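Local coordinates for ABC transporter, periplasmic solute-binding protein (Rhizobium meliloti, PDB 4WED) that probably captures a peptide or a nickel or heme complex outside the inner membrane and hands it to an ABC transporter, at residues C437-K442 against N455-I460; V273-A278 against F419-G424; N319-A324 against F430-A435. All blocks are in the same frame, centred on the assembly; numbering follows the deposited sequence.

Contact 1. Residues C437-K442 against N455-I460; sequences CLSTFK and NLDPLI
Asp457 and Leu438 meet by different first torsions. In Asp457 CG lies anti to the carbonyl carbon, beside the backbone N (chi1 -76°), which swings the carboxylate across to the turn at Ser439; Leu438 sends CG anti to the backbone N (chi1 -173°), so that its CD1 reaches Ile460 CB at 4.0 Å. The two side chains cross at about a right angle, CD1 of Leu438 lying 3.7 Å from OD1 of Asp457. Asp457 OD1 also accepts the one direct hydrogen bond between the segments, 2.9 Å from Ser439 N, met on the syn side and 20° out of the carboxylate plane. A water donates to Asp457 OD1 as well (2.8 Å) and, with its other hydrogen, to Cys437 O (2.7 Å), so two donors grip one carboxylate oxygen. OD2 lies against Ser439 CB. Beside this polar patch Ile460 pushes CD1 to 3.7 Å from Cys437 CB, and Leu456 CD2 packs near Cys437 O. With an alanine in place of Asp457, Ser439 N and the bridging water would probably lose their shared acceptor and the turn could shift away from the helix. The contact fastens the exit of helix 430-437 to helix 457-465. Lys448, from the intervening loop, binds Leu438 O and Phe441 O, while Trp481 of helix 471-485 packs against Leu456.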
loop_
_atom_site.group_PDB
_atom_site.type_symbol
_atom_site.label_atom_id
_atom_site.label_comp_id
_atom_site.label_asym_id
_atom_site.label_seq_id
_atom_site.Cartn_x
_atom_site.Cartn_y
_atom_site.Cartn_z
ATOM N N CYS A 437 10.663 -7.426 -9.487
ATOM C CA CYS A 437 11.688 -8.428 -9.319
ATOM C C CYS A 437 11.660 -9.584 -10.311
ATOM O O CYS A 437 12.692 -10.191 -10.533
ATOM C CB CYS A 437 11.650 -8.967 -7.906
ATOM S SG CYS A 437 12.025 -7.718 -6.661
ATOM N N LEU A 438 10.523 -9.900 -10.917
ATOM C CA LEU A 438 10.489 -10.981 -11.896
ATOM C C LEU A 438 10.987 -10.479 -13.272
ATOM O O LEU A 438 10.365 -9.592 -13.865
ATOM C CB LEU A 438 9.063 -11.561 -11.999
ATOM C CG LEU A 438 8.793 -12.849 -12.865
ATOM C CD1 LEU A 438 9.235 -14.155 -12.231
ATOM C CD2 LEU A 438 7.319 -12.976 -13.160
ATOM N N SER A 439 12.096 -11.037 -13.773
ATOM C CA SER A 439 12.598 -10.704 -15.137
ATOM C C SER A 439 11.529 -10.713 -16.215
ATOM O O SER A 439 11.437 -9.776 -16.987
ATOM C CB SER A 439 13.696 -11.662 -15.616
ATOM O OG SER A 439 14.948 -11.303 -15.083
ATOM N N THR A 440 10.761 -11.800 -16.286
ATOM C CA THR A 440 9.842 -12.026 -17.387
ATOM C C THR A 440 8.673 -11.033 -17.394
ATOM O O THR A 440 8.137 -10.754 -18.433
ATOM C CB THR A 440 9.332 -13.479 -17.387
ATOM O OG1 THR A 440 8.775 -13.800 -16.115
ATOM C CG2 THR A 440 10.466 -14.441 -17.679
ATOM N N PHE A 441 8.313 -10.461 -16.247
ATOM C CA PHE A 441 7.255 -9.432 -16.187
ATOM C C PHE A 441 7.810 -8.061 -16.572
ATOM O O PHE A 441 8.674 -7.519 -15.890
ATOM C CB PHE A 441 6.611 -9.378 -14.796
ATOM C CG PHE A 441 5.413 -8.444 -14.706
ATOM C CD1 PHE A 441 5.592 -7.074 -14.485
ATOM C CD2 PHE A 441 4.097 -8.938 -14.813
ATOM C CE1 PHE A 441 4.504 -6.224 -14.387
ATOM C CE2 PHE A 441 3.006 -8.076 -14.717
ATOM C CZ PHE A 441 3.210 -6.725 -14.504
ATOM N N LYS A 442 7.286 -7.501 -17.656
ATOM C CA LYS A 442 7.899 -6.346 -18.299
ATOM C C LYS A 442 6.859 -5.259 -18.585
ATOM O O LYS A 442 6.189 -5.302 -19.615
ATOM C CB LYS A 442 8.581 -6.810 -19.595
ATOM N N ASN A 455 18.314 -17.354 -11.183
ATOM C CA ASN A 455 18.261 -17.614 -9.728
ATOM C C ASN A 455 17.007 -17.198 -9.014
ATOM O O ASN A 455 16.541 -17.933 -8.132
ATOM C CB ASN A 455 19.455 -16.987 -9.042
ATOM C CG ASN A 455 20.758 -17.599 -9.506
ATOM O OD1 ASN A 455 21.534 -16.970 -10.236
ATOM N ND2 ASN A 455 20.988 -18.854 -9.121
ATOM N N LEU A 456 16.478 -16.020 -9.352
ATOM C CA LEU A 456 15.360 -15.459 -8.616
ATOM C C LEU A 456 14.000 -15.763 -9.239
ATOM O O LEU A 456 13.008 -16.024 -8.533
ATOM C CB LEU A 456 15.508 -13.956 -8.538
ATOM C CG LEU A 456 14.529 -13.221 -7.621
ATOM C CD1 LEU A 456 14.527 -13.813 -6.223
ATOM C CD2 LEU A 456 14.841 -11.724 -7.551
ATOM N N ASP A 457 13.930 -15.682 -10.555
ATOM C CA ASP A 457 12.670 -15.956 -11.220
ATOM C C ASP A 457 12.067 -17.259 -10.734
ATOM O O ASP A 457 10.933 -17.275 -10.274
ATOM C CB ASP A 457 12.824 -15.920 -12.741
ATOM C CG ASP A 457 12.917 -14.481 -13.267
ATOM O OD1 ASP A 457 12.828 -13.491 -12.455
ATOM O OD2 ASP A 457 13.092 -14.339 -14.487
ATOM N N PRO A 458 12.841 -18.332 -10.755
ATOM C CA PRO A 458 12.267 -19.596 -10.319
ATOM C C PRO A 458 11.631 -19.539 -8.942
ATOM O O PRO A 458 10.637 -20.182 -8.682
ATOM C CB PRO A 458 13.473 -20.537 -10.325
ATOM C CG PRO A 458 14.344 -19.999 -11.393
ATOM C CD PRO A 458 14.200 -18.506 -11.297
ATOM N N LEU A 459 12.203 -18.755 -8.059
ATOM C CA LEU A 459 11.725 -18.696 -6.690
ATOM C C LEU A 459 10.486 -17.842 -6.645
ATOM O O LEU A 459 9.531 -18.158 -5.926
ATOM C CB LEU A 459 12.798 -18.086 -5.797
ATOM C CG LEU A 459 14.146 -18.805 -5.821
ATOM C CD1 LEU A 459 15.182 -17.944 -5.087
ATOM C CD2 LEU A 459 14.004 -20.195 -5.201
ATOM N N ILE A 460 10.475 -16.768 -7.424
ATOM C CA ILE A 460 9.247 -15.947 -7.499
ATOM C C ILE A 460 8.087 -16.743 -8.101
ATOM O O ILE A 460 6.993 -16.764 -7.515
ATOM C CB ILE A 460 9.451 -14.613 -8.252
ATOM C CG1 ILE A 460 10.487 -13.740 -7.520
ATOM C CG2 ILE A 460 8.126 -13.846 -8.357
ATOM C CD1 ILE A 460 10.932 -12.533 -8.323
HETATM O O HOH W 1 14.672 -11.754 -11.370
#

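Contact 2. Residues V273-A278 against F419-G424; sequences VTLVMA and FFLTYG
Thr274 and Thr422 bond to each other at the end of the strand pair: Thr274 N donates to Thr422 OG1 at 2.7 Å, and Thr422 N returns a bond to Thr274 O at 2.9 Å, in the carbonyl plane. The threonine hydroxyl thus stands in for a backbone carbonyl just past strand 417-421. Further along, Val276 and Phe420 form an antiparallel hydrogen-bonded pair; Phe420 N meets Val276 O at 2.9 Å in an almost straight line (179°). Leu275, Leu421, Met277 and Phe419 point to one face of the sheet. There Leu275 CD1 touches Leu421 CD2 at 3.9 Å. In selenomethionine Met277, CG anti to the backbone N (chi1 -167°) comes 3.9 Å from Phe419 CE1, with SE in an oblique Met-aromatic contact; the bend at chi3 turns only CE. Ala278 points its CB toward 419-424, 3.4 Å from Phe420 CE1. At Gly424 a CB would run into Val273 CG2. Farther out, Ile381 of helix 378-392 packs on Leu275 and Phe419, strand 488-500 bonds along the other edge of 273-278, and Met320 O holds Thr274 OG1. Backbone bonding is thus carried past the strand's end by a side-chain hydroxyl, fixing 419-424 to the antiparallel sheet while apolar side chains pack over it.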
loop_
_atom_site.group_PDB
_atom_site.type_symbol
_atom_site.label_atom_id
_atom_site.label_comp_id
_atom_site.label_asym_id
_atom_site.label_seq_id
_atom_site.Cartn_x
_atom_site.Cartn_y
_atom_site.Cartn_z
ATOM N N VAL A 273 4.494 0.654 2.668
ATOM C CA VAL A 273 5.285 0.958 1.486
ATOM C C VAL A 273 6.733 1.073 2.008
ATOM O O VAL A 273 7.004 1.642 3.086
ATOM C CB VAL A 273 4.885 2.334 0.826
ATOM C CG1 VAL A 273 5.849 2.765 -0.272
ATOM C CG2 VAL A 273 3.486 2.294 0.213
ATOM N N THR A 274 7.663 0.518 1.231
ATOM C CA THR A 274 9.056 0.531 1.594
ATOM C C THR A 274 9.805 1.317 0.561
ATOM O O THR A 274 9.582 1.171 -0.658
ATOM C CB THR A 274 9.629 -0.891 1.698
ATOM O OG1 THR A 274 8.709 -1.708 2.465
ATOM C CG2 THR A 274 11.033 -0.861 2.362
ATOM N N LEU A 275 10.653 2.190 1.060
ATOM C CA LEU A 275 11.648 2.847 0.225
ATOM C C LEU A 275 12.845 1.970 0.193
ATOM O O LEU A 275 13.415 1.701 1.223
ATOM C CB LEU A 275 12.060 4.202 0.791
ATOM C CG LEU A 275 13.159 4.916 0.013
ATOM C CD1 LEU A 275 12.611 5.547 -1.239
ATOM C CD2 LEU A 275 13.746 5.998 0.884
ATOM N N VAL A 276 13.243 1.575 -0.997
ATOM C CA VAL A 276 14.257 0.543 -1.168
ATOM C C VAL A 276 15.287 1.123 -2.085
ATOM O O VAL A 276 14.947 1.752 -3.080
ATOM C CB VAL A 276 13.670 -0.723 -1.837
ATOM C CG1 VAL A 276 14.704 -1.828 -1.918
ATOM C CG2 VAL A 276 12.477 -1.223 -1.051
HETATM N N MSE A 277 16.545 0.924 -1.763
HETATM C CA MSE A 277 17.561 1.276 -2.701
HETATM C C MSE A 277 17.920 0.052 -3.523
HETATM O O MSE A 277 18.021 -1.066 -3.013
HETATM C CB MSE A 277 18.751 1.809 -1.980
HETATM C CG MSE A 277 19.641 2.445 -3.030
HETATM SE SE MSE A 277 21.131 3.304 -2.073
HETATM C CE MSE A 277 22.010 1.691 -1.337
ATOM N N ALA A 278 18.104 0.305 -4.812
ATOM C CA ALA A 278 18.394 -0.684 -5.807
ATOM C C ALA A 278 19.840 -0.581 -6.260
ATOM O O ALA A 278 20.443 0.495 -6.244
ATOM C CB ALA A 278 17.494 -0.464 -7.013
ATOM N N PHE A 419 16.309 4.661 -6.326
ATOM C CA PHE A 419 15.268 4.444 -5.339
ATOM C C PHE A 419 13.973 3.943 -5.908
ATOM O O PHE A 419 13.444 4.478 -6.877
ATOM C CB PHE A 419 14.954 5.723 -4.599
ATOM C CG PHE A 419 16.119 6.288 -3.841
ATOM C CD1 PHE A 419 16.981 5.453 -3.139
ATOM C CD2 PHE A 419 16.310 7.642 -3.780
ATOM C CE1 PHE A 419 18.051 5.982 -2.417
ATOM C CE2 PHE A 419 17.383 8.180 -3.077
ATOM C CZ PHE A 419 18.243 7.343 -2.386
ATOM N N PHE A 420 13.428 2.947 -5.234
ATOM C CA PHE A 420 12.129 2.458 -5.546
ATOM C C PHE A 420 11.299 2.519 -4.304
ATOM O O PHE A 420 11.809 2.509 -3.177
ATOM C CB PHE A 420 12.227 1.007 -5.972
ATOM C CG PHE A 420 12.876 0.826 -7.296
ATOM C CD1 PHE A 420 14.243 0.944 -7.426
ATOM C CD2 PHE A 420 12.123 0.520 -8.415
ATOM C CE1 PHE A 420 14.850 0.774 -8.658
ATOM C CE2 PHE A 420 12.730 0.355 -9.657
ATOM C CZ PHE A 420 14.094 0.485 -9.778
ATOM N N LEU A 421 10.007 2.560 -4.532
ATOM C CA LEU A 421 8.990 2.496 -3.515
ATOM C C LEU A 421 8.165 1.307 -3.853
ATOM O O LEU A 421 7.835 1.152 -4.972
ATOM C CB LEU A 421 8.096 3.734 -3.580
ATOM C CG LEU A 421 8.670 5.018 -2.967
ATOM C CD1 LEU A 421 7.809 6.170 -3.412
ATOM C CD2 LEU A 421 8.711 4.991 -1.469
ATOM N N THR A 422 7.860 0.459 -2.877
ATOM C CA THR A 422 6.924 -0.613 -3.088
ATOM C C THR A 422 5.501 -0.090 -3.297
ATOM O O THR A 422 5.172 1.048 -3.028
ATOM C CB THR A 422 6.954 -1.706 -1.968
ATOM O OG1 THR A 422 6.644 -1.165 -0.667
ATOM C CG2 THR A 422 8.306 -2.381 -1.927
ATOM N N TYR A 423 4.661 -0.960 -3.808
ATOM C CA TYR A 423 3.313 -0.607 -4.147
ATOM C C TYR A 423 2.460 -0.391 -2.893
ATOM O O TYR A 423 1.543 0.465 -2.919
ATOM C CB TYR A 423 2.699 -1.694 -5.037
ATOM C CG TYR A 423 3.235 -1.764 -6.460
ATOM C CD1 TYR A 423 4.172 -0.873 -6.911
ATOM C CD2 TYR A 423 2.742 -2.702 -7.373
ATOM C CE1 TYR A 423 4.633 -0.923 -8.210
ATOM C CE2 TYR A 423 3.181 -2.728 -8.689
ATOM C CZ TYR A 423 4.143 -1.833 -9.090
ATOM O OH TYR A 423 4.655 -1.799 -10.360
ATOM N N GLY A 424 2.723 -1.151 -1.827
ATOM C CA GLY A 424 1.927 -1.032 -0.590
ATOM C C GLY A 424 0.632 -1.865 -0.559
ATOM O O GLY A 424 0.246 -2.478 -1.549
#

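Contact 3. Residues N319-A324 against F430-A435; sequences NMFSAA and FGSLVA
Phe321 turns its ring edge to helix 430-437, with Ser432 CB in the ring plane, 4.0 Å from Phe321 CZ. CG of Phe321 stands anti to its carbonyl carbon (chi1 -63°), a setting that carries the ring out toward the helix, where CE2 comes within 4.1 Å of Leu433 CG. Beside it selenomethionine Met320 takes a different course: its chain stays stretched through all three torsions (chi3 164°), reaching far enough for SE to touch Leu433 CD2 at 4.0 Å and for CE to approach Ser432 CB at 4.1 Å. On its way it passes over the Phe321 ring, CG lying above the centre of one face at 4.2 Å, so the two consecutive side chains pack together before either meets the helix. Leu433 answers with its branched end, CG at the ring edge and CD2 against the selenium. The backbones remain well separated, the nearest CA atoms 9.5 Å apart (Met320 and Leu433), and the contact is made by side chains alone. Ser432 contributes its CB here, while its hydroxyl is engaged with Asp428 and Tyr423 N. Around this buried patch, Ile475 and Val478 of helix 471-485 pack on Leu433, Tyr479 of that helix packs on Phe321, and Ile488 of strand 488-500 touches Met320.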
loop_
_atom_site.group_PDB
_atom_site.type_symbol
_atom_site.label_atom_id
_atom_site.label_comp_id
_atom_site.label_asym_id
_atom_site.label_seq_id
_atom_site.Cartn_x
_atom_site.Cartn_y
_atom_site.Cartn_z
ATOM N N ASN A 319 13.431 -5.439 6.317
ATOM C CA ASN A 319 12.827 -6.333 5.321
ATOM C C ASN A 319 12.228 -5.527 4.195
ATOM O O ASN A 319 11.870 -4.346 4.364
ATOM C CB ASN A 319 11.732 -7.146 5.965
ATOM C CG ASN A 319 12.262 -8.039 7.037
ATOM O OD1 ASN A 319 12.897 -7.570 7.970
ATOM N ND2 ASN A 319 12.060 -9.326 6.896
HETATM N N MSE A 320 12.138 -6.148 3.033
HETATM C CA MSE A 320 11.540 -5.476 1.904
HETATM C C MSE A 320 10.142 -5.081 2.223
HETATM O O MSE A 320 9.658 -4.071 1.722
HETATM C CB MSE A 320 11.519 -6.352 0.682
HETATM C CG MSE A 320 11.166 -5.579 -0.603
HETATM SE SE MSE A 320 11.063 -6.906 -2.117
HETATM C CE MSE A 320 10.087 -5.788 -3.443
ATOM N N PHE A 321 9.462 -5.870 3.038
ATOM C CA PHE A 321 8.093 -5.580 3.384
ATOM C C PHE A 321 7.985 -5.537 4.881
ATOM O O PHE A 321 8.512 -6.436 5.572
ATOM C CB PHE A 321 7.185 -6.657 2.881
ATOM C CG PHE A 321 7.176 -6.779 1.410
ATOM C CD1 PHE A 321 6.617 -5.760 0.614
ATOM C CD2 PHE A 321 7.688 -7.913 0.793
ATOM C CE1 PHE A 321 6.594 -5.863 -0.770
ATOM C CE2 PHE A 321 7.655 -8.015 -0.576
ATOM C CZ PHE A 321 7.104 -6.990 -1.365
ATOM N N SER A 322 7.296 -4.512 5.385
ATOM C CA SER A 322 7.034 -4.434 6.829
ATOM C C SER A 322 6.085 -5.551 7.256
ATOM O O SER A 322 5.427 -6.187 6.424
ATOM C CB SER A 322 6.478 -3.054 7.242
ATOM O OG SER A 322 5.056 -3.022 7.187
ATOM N N ALA A 323 6.026 -5.761 8.566
ATOM C CA ALA A 323 5.201 -6.815 9.217
ATOM C C ALA A 323 3.686 -6.586 9.059
ATOM O O ALA A 323 2.886 -7.503 9.195
ATOM C CB ALA A 323 5.578 -6.875 10.702
ATOM N N ALA A 324 3.305 -5.342 8.772
ATOM C CA ALA A 324 1.944 -4.994 8.445
ATOM C C ALA A 324 1.429 -5.782 7.222
ATOM O O ALA A 324 0.212 -5.988 7.086
ATOM C CB ALA A 324 1.838 -3.482 8.186
ATOM N N PHE A 430 2.927 -9.650 -3.548
ATOM C CA PHE A 430 3.070 -10.180 -4.896
ATOM C C PHE A 430 3.128 -9.117 -5.967
ATOM O O PHE A 430 3.860 -9.300 -6.955
ATOM C CB PHE A 430 2.003 -11.238 -5.197
ATOM C CG PHE A 430 2.247 -12.547 -4.486
ATOM C CD1 PHE A 430 3.407 -13.282 -4.733
ATOM C CD2 PHE A 430 1.330 -13.054 -3.561
ATOM C CE1 PHE A 430 3.648 -14.505 -4.071
ATOM C CE2 PHE A 430 1.547 -14.270 -2.909
ATOM C CZ PHE A 430 2.719 -14.997 -3.151
ATOM N N GLY A 431 2.398 -8.010 -5.781
ATOM C CA GLY A 431 2.404 -6.911 -6.766
ATOM C C GLY A 431 3.808 -6.379 -6.988
ATOM O O GLY A 431 4.253 -6.248 -8.112
ATOM N N SER A 432 4.524 -6.110 -5.900
ATOM C CA SER A 432 5.865 -5.545 -5.984
ATOM C C SER A 432 6.899 -6.565 -6.368
ATOM O O SER A 432 7.785 -6.272 -7.163
ATOM C CB SER A 432 6.276 -4.924 -4.644
ATOM O OG SER A 432 5.426 -3.830 -4.316
ATOM N N LEU A 433 6.799 -7.755 -5.787
ATOM C CA LEU A 433 7.694 -8.827 -6.136
ATOM C C LEU A 433 7.685 -9.111 -7.616
ATOM O O LEU A 433 8.729 -9.206 -8.250
ATOM C CB LEU A 433 7.301 -10.114 -5.426
ATOM C CG LEU A 433 7.871 -10.243 -4.028
ATOM C CD1 LEU A 433 7.548 -11.618 -3.458
ATOM C CD2 LEU A 433 9.388 -10.008 -4.009
ATOM N N VAL A 434 6.493 -9.294 -8.148
ATOM C CA VAL A 434 6.362 -9.619 -9.526
ATOM C C VAL A 434 6.788 -8.432 -10.383
ATOM O O VAL A 434 7.607 -8.585 -11.294
ATOM C CB VAL A 434 4.910 -10.026 -9.837
ATOM C CG1 VAL A 434 4.638 -10.001 -11.334
ATOM C CG2 VAL A 434 4.631 -11.433 -9.279
ATOM N N ALA A 435 6.229 -7.252 -10.099
ATOM C CA ALA A 435 6.442 -6.106 -10.959
ATOM C C ALA A 435 7.893 -5.620 -10.925
ATOM O O ALA A 435 8.412 -5.178 -11.955
ATOM C CB ALA A 435 5.511 -4.982 -10.583
#

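From the N terminus, strand 274-279 comes first, then the loop at 319-324, and only later do strand 417-421 and helix 430-437 return to them. Contact 2 closes a span of about 140 residues and contact 3 one of about 105, and the two cross, because their segments alternate along the chain. They lie side by side, centres about 9 Å apart, joined by hydrogen bonds and by Tyr423 OH packing on Ala435 CB. Contact 1 follows in series, closing just a 12-residue loop after helix 430-437; Phe441 packs on Val434 there. Together they tie the antiparallel sheet to helices 430-437 and 457-465.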